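Local structure of Lmo1076 protein (Listeria monocytogenes serovar 1/2a, 3FI7) at residues N75-G80 / A111-H116; G80-Y85 / I106-A111; D151-L156 / K169-I174. The protein probably cleaves glycosidic bonds of cell-wall peptidoglycan as an N-acetylglucosaminidase of family GH73, this chain being the catalytic domain of the autolysin Auto. All coordinates share one frame; numbering follows the deposited sequence.

The three contacts illustrate how one domain of the lysozyme clan combines loop-to-loop, loop-to-strand and helix-to-helix packing. Contact 1 joins the loop after helix 52-63 to the link between strand 104-111 and helix 116-129. Contact 2 is nested inside it along the chain and continues it outward along strand 104-111; the two share Gly80 and Ala111, their centres are about 10 Å apart, and Tyr85 packs on Tyr113 between them. Contact 3 follows later in the sequence, between helices 149-156 and 166-176, its centre about 22 Å from that of contact 1, across the chain's centre, and about 25 Å from that of contact 2. The first pair ties the hairpin of strands 89-98 and 104-111 to the domain, while contact 3 belongs to its helical body.

Contact 1 (N75-G80 / A111-H116); sequences NYNLFG and AKYPSH
The ring of Tyr76 overlaps the backbone of Ser115, whose CA stands over one face at 3.9 Å from the ring centroid, a CH-pi contact. Ser115 is the N-cap of helix 116-129 in this GH73 domain of the lysozyme clan, its OG bonded to Lys117 N and Glu118, so Tyr76, from the loop before strand 89-98, packs on a helix start. Other parts of the same ring are also engaged. One edge, led by CD2, is directed at a face of His116 in a T-shaped pair with planes at 83°, while Tyr76 CD1 comes within 3.1 Å of Tyr113 O. His116 is pressed further by Leu78, which crosses it at about a right angle and brings CD2 to 3.5 Å from His116 NE2; that nitrogen is bonded to Gly71 O, which helps fix the imidazole's rotation.

The backbones are joined by a nearly straight bond (169°) from Tyr113 N to Asn75 O, 2.9 Å long. Asn77 adds a side-chain bond. Its chi1 of -171° carries the amide away from the backbone N and to the edge of the Tyr113 ring, the two planes almost perpendicular, and ND2 donates to Ala111 O at 2.9 Å. The other end of this buried amide is satisfied as well: Asn77 OD1 accepts from Ile81 N and, while Tyr113 OH is bonded to Asp122, from a water at 2.8 Å that itself accepts from Phe79 N.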
ATOM      1  N   ASN A  75      -7.105  10.453 -10.253  1.00 54.10           N
ATOM      2  CA  ASN A  75      -7.989   9.506  -9.584  1.00 51.13           C
ATOM      3  C   ASN A  75      -7.491   9.094  -8.203  1.00 45.65           C
ATOM      4  O   ASN A  75      -8.275   8.979  -7.268  1.00 40.06           O
ATOM      5  CB  ASN A  75      -8.187   8.281 -10.468  1.00 46.29           C
ATOM      6  CG  ASN A  75      -8.613   8.657 -11.872  1.00 60.14           C
ATOM      7  OD1 ASN A  75      -9.639   9.316 -12.063  1.00 58.92           O
ATOM      8  ND2 ASN A  75      -7.822   8.255 -12.860  1.00 54.82           N
ATOM      9  N   TYR A  76      -6.187   8.853  -8.095  1.00 37.64           N
ATOM     10  CA  TYR A  76      -5.544   8.605  -6.808  1.00 45.00           C
ATOM     11  C   TYR A  76      -6.014   7.322  -6.132  1.00 43.87           C
ATOM     12  O   TYR A  76      -5.849   7.165  -4.929  1.00 41.48           O
ATOM     13  CB  TYR A  76      -5.774   9.794  -5.867  1.00 44.52           C
ATOM     14  CG  TYR A  76      -5.217  11.102  -6.389  1.00 51.98           C
ATOM     15  CD1 TYR A  76      -6.059  12.105  -6.859  1.00 50.10           C
ATOM     16  CD2 TYR A  76      -3.846  11.331  -6.416  1.00 53.79           C
ATOM     17  CE1 TYR A  76      -5.542  13.307  -7.338  1.00 51.59           C
ATOM     18  CE2 TYR A  76      -3.323  12.521  -6.891  1.00 52.78           C
ATOM     19  CZ  TYR A  76      -4.173  13.506  -7.347  1.00 57.77           C
ATOM     20  OH  TYR A  76      -3.642  14.687  -7.815  1.00 62.83           O
ATOM     21  N   ASN A  77      -6.588   6.410  -6.909  1.00 41.86           N
ATOM     22  CA  ASN A  77      -7.187   5.188  -6.376  1.00 38.44           C
ATOM     23  C   ASN A  77      -6.153   4.063  -6.360  1.00 40.92           C
ATOM     24  O   ASN A  77      -6.053   3.273  -7.313  1.00 39.23           O
ATOM     25  CB  ASN A  77      -8.419   4.819  -7.227  1.00 35.17           C
ATOM     26  CG  ASN A  77      -9.250   3.686  -6.635  1.00 35.44           C
ATOM     27  OD1 ASN A  77      -8.766   2.880  -5.840  1.00 38.49           O
ATOM     28  ND2 ASN A  77     -10.517   3.615  -7.044  1.00 41.17           N
ATOM     29  N   LEU A  78      -5.380   3.999  -5.276  1.00 32.13           N
ATOM     30  CA  LEU A  78      -4.233   3.091  -5.200  1.00 31.86           C
ATOM     31  C   LEU A  78      -4.638   1.632  -5.140  1.00 36.50           C
ATOM     32  O   LEU A  78      -3.905   0.756  -5.597  1.00 36.34           O
ATOM     33  CB  LEU A  78      -3.357   3.415  -3.986  1.00 28.41           C
ATOM     34  CG  LEU A  78      -2.730   4.813  -3.955  1.00 38.85           C
ATOM     35  CD1 LEU A  78      -2.130   5.092  -2.577  1.00 33.25           C
ATOM     36  CD2 LEU A  78      -1.687   4.985  -5.073  1.00 33.99           C
ATOM     37  N   PHE A  79      -5.802   1.359  -4.571  1.00 34.50           N
ATOM     38  CA  PHE A  79      -6.176  -0.026  -4.333  1.00 36.24           C
ATOM     39  C   PHE A  79      -7.208  -0.538  -5.340  1.00 36.78           C
ATOM     40  O   PHE A  79      -7.688  -1.658  -5.223  1.00 34.41           O
ATOM     41  CB  PHE A  79      -6.636  -0.202  -2.885  1.00 29.84           C
ATOM     42  CG  PHE A  79      -5.603   0.210  -1.874  1.00 31.33           C
ATOM     43  CD1 PHE A  79      -4.691  -0.711  -1.378  1.00 31.42           C
ATOM     44  CD2 PHE A  79      -5.531   1.522  -1.430  1.00 30.98           C
ATOM     45  CE1 PHE A  79      -3.729  -0.331  -0.441  1.00 35.28           C
ATOM     46  CE2 PHE A  79      -4.579   1.903  -0.497  1.00 36.93           C
ATOM     47  CZ  PHE A  79      -3.674   0.972  -0.002  1.00 34.42           C
ATOM     48  N   GLY A  80      -7.527   0.276  -6.343  1.00 38.86           N
ATOM     49  CA  GLY A  80      -8.481  -0.127  -7.368  1.00 34.04           C
ATOM     50  C   GLY A  80      -9.867  -0.423  -6.816  1.00 38.49           C
ATOM     51  O   GLY A  80     -10.532  -1.362  -7.245  1.00 42.96           O
ATOM     52  N   ALA A 111     -13.744   4.377  -7.592  1.00 39.94           N
ATOM     53  CA  ALA A 111     -13.731   5.563  -6.742  1.00 37.75           C
ATOM     54  C   ALA A 111     -12.696   6.550  -7.260  1.00 42.52           C
ATOM     55  O   ALA A 111     -11.649   6.150  -7.787  1.00 39.64           O
ATOM     56  CB  ALA A 111     -13.437   5.184  -5.288  1.00 36.68           C
ATOM     57  N   LYS A 112     -13.007   7.834  -7.121  1.00 45.77           N
ATOM     58  CA  LYS A 112     -12.100   8.915  -7.487  1.00 51.96           C
ATOM     59  C   LYS A 112     -11.866   9.749  -6.235  1.00 53.69           C
ATOM     60  O   LYS A 112     -12.814  10.292  -5.670  1.00 50.98           O
ATOM     61  CB  LYS A 112     -12.736   9.775  -8.577  1.00 57.83           C
ATOM     62  CG  LYS A 112     -11.855  10.880  -9.152  1.00 58.00           C
ATOM     63  CD  LYS A 112     -12.705  11.827 -10.006  1.00 71.77           C
ATOM     64  CE  LYS A 112     -11.937  12.387 -11.197  1.00 81.06           C
ATOM     65  NZ  LYS A 112     -10.797  13.250 -10.781  1.00 89.18           N
ATOM     66  N   TYR A 113     -10.613   9.842  -5.801  1.00 44.22           N
ATOM     67  CA  TYR A 113     -10.279  10.508  -4.542  1.00 48.55           C
ATOM     68  C   TYR A 113      -9.604  11.849  -4.781  1.00 53.32           C
ATOM     69  O   TYR A 113      -9.003  12.061  -5.835  1.00 55.22           O
ATOM     70  CB  TYR A 113      -9.325   9.636  -3.707  1.00 42.16           C
ATOM     71  CG  TYR A 113      -9.831   8.251  -3.392  1.00 38.67           C
ATOM     72  CD1 TYR A 113     -10.645   8.017  -2.290  1.00 44.90           C
ATOM     73  CD2 TYR A 113      -9.486   7.175  -4.186  1.00 39.95           C
ATOM     74  CE1 TYR A 113     -11.106   6.741  -1.997  1.00 37.88           C
ATOM     75  CE2 TYR A 113      -9.944   5.904  -3.909  1.00 42.05           C
ATOM     76  CZ  TYR A 113     -10.748   5.690  -2.812  1.00 39.90           C
ATOM     77  OH  TYR A 113     -11.189   4.412  -2.541  1.00 36.01           O
ATOM     78  N   PRO A 114      -9.677  12.753  -3.785  1.00 53.17           N
ATOM     79  CA  PRO A 114      -8.982  14.050  -3.818  1.00 49.86           C
ATOM     80  C   PRO A 114      -7.466  13.884  -3.821  1.00 56.82           C
ATOM     81  O   PRO A 114      -6.750  14.707  -4.395  1.00 56.51           O
ATOM     82  CB  PRO A 114      -9.424  14.724  -2.515  1.00 47.85           C
ATOM     83  CG  PRO A 114     -10.712  14.039  -2.147  1.00 50.36           C
ATOM     84  CD  PRO A 114     -10.547  12.619  -2.605  1.00 49.07           C
ATOM     85  N   SER A 115      -6.985  12.826  -3.177  1.00 53.37           N
ATOM     86  CA  SER A 115      -5.558  12.537  -3.133  1.00 46.66           C
ATOM     87  C   SER A 115      -5.324  11.137  -2.595  1.00 44.61           C
ATOM     88  O   SER A 115      -6.264  10.437  -2.219  1.00 42.86           O
ATOM     89  CB  SER A 115      -4.830  13.538  -2.234  1.00 51.04           C
ATOM     90  OG  SER A 115      -5.140  13.300  -0.870  1.00 47.47           O
ATOM     91  N   HIS A 116      -4.058  10.744  -2.538  1.00 40.75           N
ATOM     92  CA  HIS A 116      -3.694   9.434  -2.033  1.00 41.64           C
ATOM     93  C   HIS A 116      -4.137   9.231  -0.585  1.00 47.35           C
ATOM     94  O   HIS A 116      -4.357   8.095  -0.148  1.00 44.20           O
ATOM     95  CB  HIS A 116      -2.188   9.213  -2.165  1.00 38.36           C
ATOM     96  CG  HIS A 116      -1.746   8.956  -3.569  1.00 46.70           C
ATOM     97  ND1 HIS A 116      -0.492   9.290  -4.028  1.00 54.63           N
ATOM     98  CD2 HIS A 116      -2.400   8.407  -4.620  1.00 49.26           C
ATOM     99  CE1 HIS A 116      -0.385   8.945  -5.300  1.00 60.60           C
ATOM    100  NE2 HIS A 116      -1.529   8.407  -5.683  1.00 57.64           N
TER
HETATM  101  O   HOH W   1      -8.080   3.061  -3.098  1.00 43.10           O

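Contact 2 (G80-Y85 / I106-A111); sequences GIKGSY and INANFA
Gly83 N donates to Asn109 O over 2.8 Å, and Ala111 N donates to Ile81 O over 3.0 Å; these two backbone bonds hold the loop against the strand. Both are close to straight, with angles at the hydrogen of 171° and 164° respectively. Each acceptor also receives a CA-H...O contact: Lys82 CA approaches Asn109 O, and Phe110 CA approaches Ile81 O, both at 3.5 Å. Gly83 O lies 3.2 Å from Ala111 N, but the angle is too poor for a bond.

The pattern is that of a single antiparallel bridge, with Lys82 and Phe110 as the non-hydrogen-bonded pair. It lies along one edge of strand 104-111, whose other edge pairs with strand 89-98 in a beta hairpin (Phe110 with Val90, for example); segment 80-85 adds just this one bridge at the near edge.

Lys82 runs beside Phe110, its CG 3.7 Å from Phe110 CE2, and the extended chain passes Ala108 before NZ forms a salt bridge with Glu96. Asn109 OD1 is hydrogen-bonded to Thr91 OG1 on the partner strand. Further along, Tyr85 CB rests 4.2 Å from Ala111 CB. At the rim of the Phe110 ring, Gly80 O lies in the ring plane, 3.6 Å from CE2.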
ATOM      1  N   GLY A  80      -7.527   0.276  -6.343  1.00 38.86           N
ATOM      2  CA  GLY A  80      -8.481  -0.127  -7.368  1.00 34.04           C
ATOM      3  C   GLY A  80      -9.867  -0.423  -6.816  1.00 38.49           C
ATOM      4  O   GLY A  80     -10.532  -1.362  -7.245  1.00 42.96           O
ATOM      5  N   ILE A  81     -10.302   0.386  -5.857  1.00 37.70           N
ATOM      6  CA  ILE A  81     -11.598   0.204  -5.220  1.00 38.23           C
ATOM      7  C   ILE A  81     -12.747   0.600  -6.146  1.00 44.20           C
ATOM      8  O   ILE A  81     -12.744   1.687  -6.720  1.00 44.76           O
ATOM      9  CB  ILE A  81     -11.691   1.041  -3.932  1.00 46.83           C
ATOM     10  CG1 ILE A  81     -10.644   0.573  -2.921  1.00 40.31           C
ATOM     11  CG2 ILE A  81     -13.097   0.972  -3.343  1.00 41.47           C
ATOM     12  CD1 ILE A  81     -10.593  -0.931  -2.753  1.00 40.90           C
ATOM     13  N   LYS A  82     -13.730  -0.285  -6.288  1.00 44.87           N
ATOM     14  CA  LYS A  82     -14.898   0.003  -7.120  1.00 52.40           C
ATOM     15  C   LYS A  82     -15.926   0.867  -6.395  1.00 51.63           C
ATOM     16  O   LYS A  82     -15.989   0.876  -5.169  1.00 51.48           O
ATOM     17  CB  LYS A  82     -15.547  -1.290  -7.622  1.00 49.37           C
ATOM     18  CG  LYS A  82     -14.814  -1.925  -8.786  1.00 51.78           C
ATOM     19  CD  LYS A  82     -15.492  -3.201  -9.229  1.00 53.41           C
ATOM     20  CE  LYS A  82     -14.654  -3.929 -10.250  1.00 58.51           C
ATOM     21  NZ  LYS A  82     -15.045  -5.361 -10.343  1.00 75.53           N
ATOM     22  N   GLY A  83     -16.726   1.597  -7.166  1.00 56.65           N
ATOM     23  CA  GLY A  83     -17.750   2.462  -6.605  1.00 50.57           C
ATOM     24  C   GLY A  83     -17.407   3.933  -6.751  1.00 56.91           C
ATOM     25  O   GLY A  83     -16.901   4.369  -7.787  1.00 58.02           O
ATOM     26  N   SER A  84     -17.682   4.705  -5.709  1.00 55.75           N
ATOM     27  CA  SER A  84     -17.390   6.129  -5.716  1.00 58.09           C
ATOM     28  C   SER A  84     -16.932   6.590  -4.345  1.00 56.54           C
ATOM     29  O   SER A  84     -17.056   5.869  -3.356  1.00 57.61           O
ATOM     30  CB  SER A  84     -18.624   6.929  -6.126  1.00 67.55           C
ATOM     31  OG  SER A  84     -19.634   6.810  -5.140  1.00 73.72           O
ATOM     32  N   TYR A  85     -16.392   7.799  -4.296  1.00 51.31           N
ATOM     33  CA  TYR A  85     -15.998   8.403  -3.039  1.00 56.22           C
ATOM     34  C   TYR A  85     -16.634   9.779  -2.961  1.00 59.83           C
ATOM     35  O   TYR A  85     -16.285  10.673  -3.735  1.00 61.77           O
ATOM     36  CB  TYR A  85     -14.475   8.517  -2.945  1.00 50.58           C
ATOM     37  CG  TYR A  85     -14.015   9.260  -1.717  1.00 50.95           C
ATOM     38  CD1 TYR A  85     -13.875   8.606  -0.501  1.00 55.17           C
ATOM     39  CD2 TYR A  85     -13.735  10.621  -1.769  1.00 50.72           C
ATOM     40  CE1 TYR A  85     -13.460   9.281   0.630  1.00 51.42           C
ATOM     41  CE2 TYR A  85     -13.317  11.307  -0.640  1.00 52.73           C
ATOM     42  CZ  TYR A  85     -13.183  10.629   0.553  1.00 55.00           C
ATOM     43  OH  TYR A  85     -12.771  11.295   1.676  1.00 62.04           O
ATOM     44  N   ILE A 106     -14.851  -5.267 -19.376  1.00 52.11           N
ATOM     45  CA  ILE A 106     -16.103  -4.627 -19.035  1.00 49.35           C
ATOM     46  C   ILE A 106     -15.794  -3.271 -18.424  1.00 50.34           C
ATOM     47  O   ILE A 106     -14.731  -3.072 -17.829  1.00 56.00           O
ATOM     48  CB  ILE A 106     -16.927  -5.489 -18.053  1.00 61.12           C
ATOM     49  CG1 ILE A 106     -18.411  -5.143 -18.151  1.00 74.27           C
ATOM     50  CG2 ILE A 106     -16.429  -5.321 -16.625  1.00 60.98           C
ATOM     51  CD1 ILE A 106     -19.313  -6.158 -17.481  1.00 79.07           C
ATOM     52  N   ASN A 107     -16.709  -2.329 -18.601  1.00 46.62           N
ATOM     53  CA  ASN A 107     -16.589  -1.039 -17.955  1.00 53.45           C
ATOM     54  C   ASN A 107     -17.025  -1.149 -16.507  1.00 59.52           C
ATOM     55  O   ASN A 107     -18.002  -1.830 -16.198  1.00 63.97           O
ATOM     56  CB  ASN A 107     -17.432   0.006 -18.676  1.00 58.07           C
ATOM     57  CG  ASN A 107     -16.690   0.651 -19.820  1.00 74.15           C
ATOM     58  OD1 ASN A 107     -15.568   1.131 -19.653  1.00 75.49           O
ATOM     59  ND2 ASN A 107     -17.311   0.670 -20.992  1.00 81.72           N
ATOM     60  N   ALA A 108     -16.287  -0.495 -15.618  1.00 48.55           N
ATOM     61  CA  ALA A 108     -16.701  -0.413 -14.227  1.00 45.80           C
ATOM     62  C   ALA A 108     -16.472   0.996 -13.705  1.00 42.84           C
ATOM     63  O   ALA A 108     -15.724   1.774 -14.296  1.00 45.29           O
ATOM     64  CB  ALA A 108     -15.954  -1.446 -13.376  1.00 38.07           C
ATOM     65  N   ASN A 109     -17.142   1.329 -12.609  1.00 49.59           N
ATOM     66  CA  ASN A 109     -16.926   2.605 -11.951  1.00 50.37           C
ATOM     67  C   ASN A 109     -15.976   2.425 -10.787  1.00 47.17           C
ATOM     68  O   ASN A 109     -16.164   1.545  -9.946  1.00 48.21           O
ATOM     69  CB  ASN A 109     -18.243   3.201 -11.461  1.00 57.25           C
ATOM     70  CG  ASN A 109     -19.168   3.575 -12.598  1.00 70.87           C
ATOM     71  OD1 ASN A 109     -18.754   4.209 -13.567  1.00 75.75           O
ATOM     72  ND2 ASN A 109     -20.431   3.183 -12.486  1.00 75.63           N
ATOM     73  N   PHE A 110     -14.951   3.261 -10.743  1.00 45.20           N
ATOM     74  CA  PHE A 110     -13.972   3.187  -9.677  1.00 41.82           C
ATOM     75  C   PHE A 110     -13.991   4.479  -8.894  1.00 45.10           C
ATOM     76  O   PHE A 110     -14.230   5.551  -9.462  1.00 42.62           O
ATOM     77  CB  PHE A 110     -12.584   2.941 -10.256  1.00 36.85           C
ATOM     78  CG  PHE A 110     -12.411   1.575 -10.851  1.00 39.68           C
ATOM     79  CD1 PHE A 110     -12.703   1.346 -12.192  1.00 37.61           C
ATOM     80  CD2 PHE A 110     -11.947   0.517 -10.072  1.00 33.89           C
ATOM     81  CE1 PHE A 110     -12.529   0.078 -12.752  1.00 40.91           C
ATOM     82  CE2 PHE A 110     -11.764  -0.753 -10.621  1.00 38.25           C
ATOM     83  CZ  PHE A 110     -12.059  -0.975 -11.966  1.00 37.71           C
ATOM     84  N   ALA A 111     -13.744   4.377  -7.592  1.00 39.94           N
ATOM     85  CA  ALA A 111     -13.731   5.563  -6.742  1.00 37.75           C
ATOM     86  C   ALA A 111     -12.696   6.550  -7.260  1.00 42.52           C
ATOM     87  O   ALA A 111     -11.649   6.150  -7.787  1.00 39.64           O
ATOM     88  CB  ALA A 111     -13.437   5.184  -5.288  1.00 36.68           C
TER

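Contact 3 (D151-L156 / K169-I174); sequences DATAWL and KLNTLI
The flat group that works across this contact is the carboxamide of Asn171, and Thr153 meets it at the OD1 end instead of stacking on a face. Thr153 OG1 donates to Asn171 OD1 at 2.7 Å, with a C=O...donor angle of 121° and a tilt of 23° from the carbonyl plane. The nitrogen end is held by water: Asn171 ND2 donates to a water at 2.9 Å, and that water donates in turn to Thr153 OG1 at 3.0 Å. The result is a small closed ring of hydrogen bonds that holds both ends of the amide and should restrain its flip.

Apolar packing adjoins this polar cluster. Thr153 has OG1 between its backbone N and carbonyl carbon (chi1 61°), a placement that turns the hydroxyl to the amide while CG2 lies against Leu170, 3.7 Å from its CB. The methyl also comes within 4.2 Å of Ile174 CD1. One turn further on, Leu156 crosses Leu170 at about a right angle, and their CD1 atoms meet at 3.9 Å.

This is plain helix-helix packing in the helical part of a glucosaminidase domain of the lysozyme clan. Thr153 and Leu156 on one helix meet Leu170, Asn171 and Ile174 on the other, in a mostly buried contact between two roughly antiparallel short segments whose axes come within 9.8 Å at closest approach. Helix 52-63 packs against both: its Val54 touches Thr153 and Leu156 of helix 149-156, and its Ala57 touches Leu170 and Ile174 of helix 166-176, joining the three helices.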
ATOM      1  N   ASP A 151       2.426 -11.869  10.723  1.00 37.46           N
ATOM      2  CA  ASP A 151       1.128 -12.419  11.104  1.00 40.28           C
ATOM      3  C   ASP A 151       0.040 -11.685  10.341  1.00 41.88           C
ATOM      4  O   ASP A 151      -0.935 -12.287   9.895  1.00 40.03           O
ATOM      5  CB  ASP A 151       0.899 -12.286  12.608  1.00 35.40           C
ATOM      6  CG  ASP A 151       1.955 -13.014  13.418  1.00 46.24           C
ATOM      7  OD1 ASP A 151       2.567 -12.386  14.312  1.00 51.74           O
ATOM      8  OD2 ASP A 151       2.176 -14.214  13.143  1.00 47.53           O
ATOM      9  N   ALA A 152       0.228 -10.377  10.177  1.00 33.41           N
ATOM     10  CA  ALA A 152      -0.736  -9.559   9.469  1.00 31.87           C
ATOM     11  C   ALA A 152      -0.793  -9.924   7.988  1.00 36.33           C
ATOM     12  O   ALA A 152      -1.880 -10.087   7.440  1.00 36.87           O
ATOM     13  CB  ALA A 152      -0.426  -8.087   9.652  1.00 34.52           C
ATOM     14  N   THR A 153       0.365 -10.066   7.341  1.00 33.37           N
ATOM     15  CA  THR A 153       0.366 -10.365   5.912  1.00 32.70           C
ATOM     16  C   THR A 153      -0.215 -11.764   5.682  1.00 39.82           C
ATOM     17  O   THR A 153      -1.005 -11.972   4.759  1.00 36.19           O
ATOM     18  CB  THR A 153       1.766 -10.239   5.263  1.00 33.41           C
ATOM     19  OG1 THR A 153       2.669 -11.171   5.868  1.00 35.75           O
ATOM     20  CG2 THR A 153       2.320  -8.816   5.420  1.00 32.40           C
ATOM     21  N   ALA A 154       0.170 -12.712   6.532  1.00 36.47           N
ATOM     22  CA  ALA A 154      -0.369 -14.068   6.462  1.00 44.00           C
ATOM     23  C   ALA A 154      -1.890 -14.043   6.591  1.00 41.61           C
ATOM     24  O   ALA A 154      -2.575 -14.824   5.953  1.00 39.11           O
ATOM     25  CB  ALA A 154       0.244 -14.968   7.544  1.00 35.85           C
ATOM     26  N   TRP A 155      -2.417 -13.135   7.405  1.00 35.97           N
ATOM     27  CA  TRP A 155      -3.868 -13.032   7.536  1.00 36.66           C
ATOM     28  C   TRP A 155      -4.543 -12.483   6.270  1.00 38.11           C
ATOM     29  O   TRP A 155      -5.640 -12.908   5.913  1.00 39.02           O
ATOM     30  CB  TRP A 155      -4.267 -12.208   8.767  1.00 34.05           C
ATOM     31  CG  TRP A 155      -5.710 -12.401   9.136  1.00 44.01           C
ATOM     32  CD1 TRP A 155      -6.759 -11.589   8.807  1.00 42.60           C
ATOM     33  CD2 TRP A 155      -6.266 -13.489   9.887  1.00 44.44           C
ATOM     34  NE1 TRP A 155      -7.929 -12.101   9.310  1.00 44.22           N
ATOM     35  CE2 TRP A 155      -7.658 -13.268   9.974  1.00 41.61           C
ATOM     36  CE3 TRP A 155      -5.723 -14.628  10.495  1.00 44.24           C
ATOM     37  CZ2 TRP A 155      -8.516 -14.142  10.651  1.00 49.02           C
ATOM     38  CZ3 TRP A 155      -6.580 -15.500  11.164  1.00 52.30           C
ATOM     39  CH2 TRP A 155      -7.961 -15.250  11.237  1.00 46.91           C
ATOM     40  N   LEU A 156      -3.890 -11.544   5.594  1.00 37.92           N
ATOM     41  CA  LEU A 156      -4.450 -10.951   4.382  1.00 37.06           C
ATOM     42  C   LEU A 156      -4.514 -11.952   3.226  1.00 39.90           C
ATOM     43  O   LEU A 156      -5.399 -11.878   2.376  1.00 42.36           O
ATOM     44  CB  LEU A 156      -3.645  -9.716   3.963  1.00 33.75           C
ATOM     45  CG  LEU A 156      -3.626  -8.549   4.961  1.00 37.90           C
ATOM     46  CD1 LEU A 156      -2.710  -7.441   4.468  1.00 33.57           C
ATOM     47  CD2 LEU A 156      -5.030  -8.013   5.182  1.00 34.25           C
ATOM     48  N   LYS A 169       4.733 -11.902  -1.188  1.00 31.48           N
ATOM     49  CA  LYS A 169       4.984 -10.652  -1.903  1.00 32.75           C
ATOM     50  C   LYS A 169       5.061  -9.452  -0.961  1.00 39.37           C
ATOM     51  O   LYS A 169       5.995  -8.655  -1.051  1.00 35.02           O
ATOM     52  CB  LYS A 169       3.912 -10.403  -2.960  1.00 28.45           C
ATOM     53  CG  LYS A 169       3.888 -11.478  -4.032  1.00 36.66           C
ATOM     54  CD  LYS A 169       2.745 -11.272  -5.006  1.00 41.60           C
ATOM     55  CE  LYS A 169       2.549 -12.518  -5.857  1.00 43.76           C
ATOM     56  NZ  LYS A 169       1.388 -12.386  -6.762  1.00 46.66           N
ATOM     57  N   LEU A 170       4.082  -9.317  -0.065  1.00 27.94           N
ATOM     58  CA  LEU A 170       4.108  -8.228   0.903  1.00 31.60           C
ATOM     59  C   LEU A 170       5.373  -8.297   1.760  1.00 36.16           C
ATOM     60  O   LEU A 170       6.031  -7.282   1.976  1.00 30.22           O
ATOM     61  CB  LEU A 170       2.876  -8.252   1.807  1.00 28.46           C
ATOM     62  CG  LEU A 170       1.541  -7.965   1.135  1.00 37.00           C
ATOM     63  CD1 LEU A 170       0.381  -8.153   2.129  1.00 27.89           C
ATOM     64  CD2 LEU A 170       1.541  -6.571   0.535  1.00 31.09           C
ATOM     65  N   ASN A 171       5.702  -9.492   2.250  1.00 32.87           N
ATOM     66  CA  ASN A 171       6.907  -9.671   3.057  1.00 37.00           C
ATOM     67  C   ASN A 171       8.177  -9.270   2.313  1.00 36.90           C
ATOM     68  O   ASN A 171       9.091  -8.709   2.903  1.00 32.69           O
ATOM     69  CB  ASN A 171       7.037 -11.109   3.554  1.00 26.92           C
ATOM     70  CG  ASN A 171       5.918 -11.503   4.508  1.00 37.51           C
ATOM     71  OD1 ASN A 171       5.236 -10.647   5.071  1.00 36.34           O
ATOM     72  ND2 ASN A 171       5.731 -12.807   4.695  1.00 35.28           N
ATOM     73  N   THR A 172       8.230  -9.556   1.016  1.00 33.95           N
ATOM     74  CA  THR A 172       9.411  -9.232   0.234  1.00 28.67           C
ATOM     75  C   THR A 172       9.549  -7.714   0.063  1.00 30.78           C
ATOM     76  O   THR A 172      10.644  -7.178   0.174  1.00 32.85           O
ATOM     77  CB  THR A 172       9.405  -9.941  -1.130  1.00 35.27           C
ATOM     78  OG1 THR A 172       9.367 -11.359  -0.928  1.00 37.32           O
ATOM     79  CG2 THR A 172      10.654  -9.579  -1.941  1.00 31.56           C
ATOM     80  N   LEU A 173       8.440  -7.028  -0.198  1.00 29.33           N
ATOM     81  CA  LEU A 173       8.461  -5.572  -0.272  1.00 34.62           C
ATOM     82  C   LEU A 173       8.897  -4.989   1.064  1.00 31.22           C
ATOM     83  O   LEU A 173       9.747  -4.108   1.121  1.00 31.35           O
ATOM     84  CB  LEU A 173       7.084  -5.029  -0.633  1.00 33.49           C
ATOM     85  CG  LEU A 173       6.671  -5.194  -2.091  1.00 35.59           C
ATOM     86  CD1 LEU A 173       5.164  -5.261  -2.219  1.00 38.54           C
ATOM     87  CD2 LEU A 173       7.216  -4.036  -2.882  1.00 40.87           C
ATOM     88  N   ILE A 174       8.316  -5.498   2.141  1.00 29.04           N
ATOM     89  CA  ILE A 174       8.614  -4.989   3.472  1.00 30.94           C
ATOM     90  C   ILE A 174      10.096  -5.109   3.837  1.00 34.64           C
ATOM     91  O   ILE A 174      10.700  -4.127   4.263  1.00 34.64           O
ATOM     92  CB  ILE A 174       7.716  -5.640   4.535  1.00 32.08           C
ATOM     93  CG1 ILE A 174       6.292  -5.096   4.398  1.00 34.05           C
ATOM     94  CG2 ILE A 174       8.270  -5.402   5.934  1.00 28.97           C
ATOM     95  CD1 ILE A 174       5.244  -5.874   5.194  1.00 25.77           C
TER
HETATM   96  O   HOH W   2       3.620 -13.978   6.378  1.00 42.36           O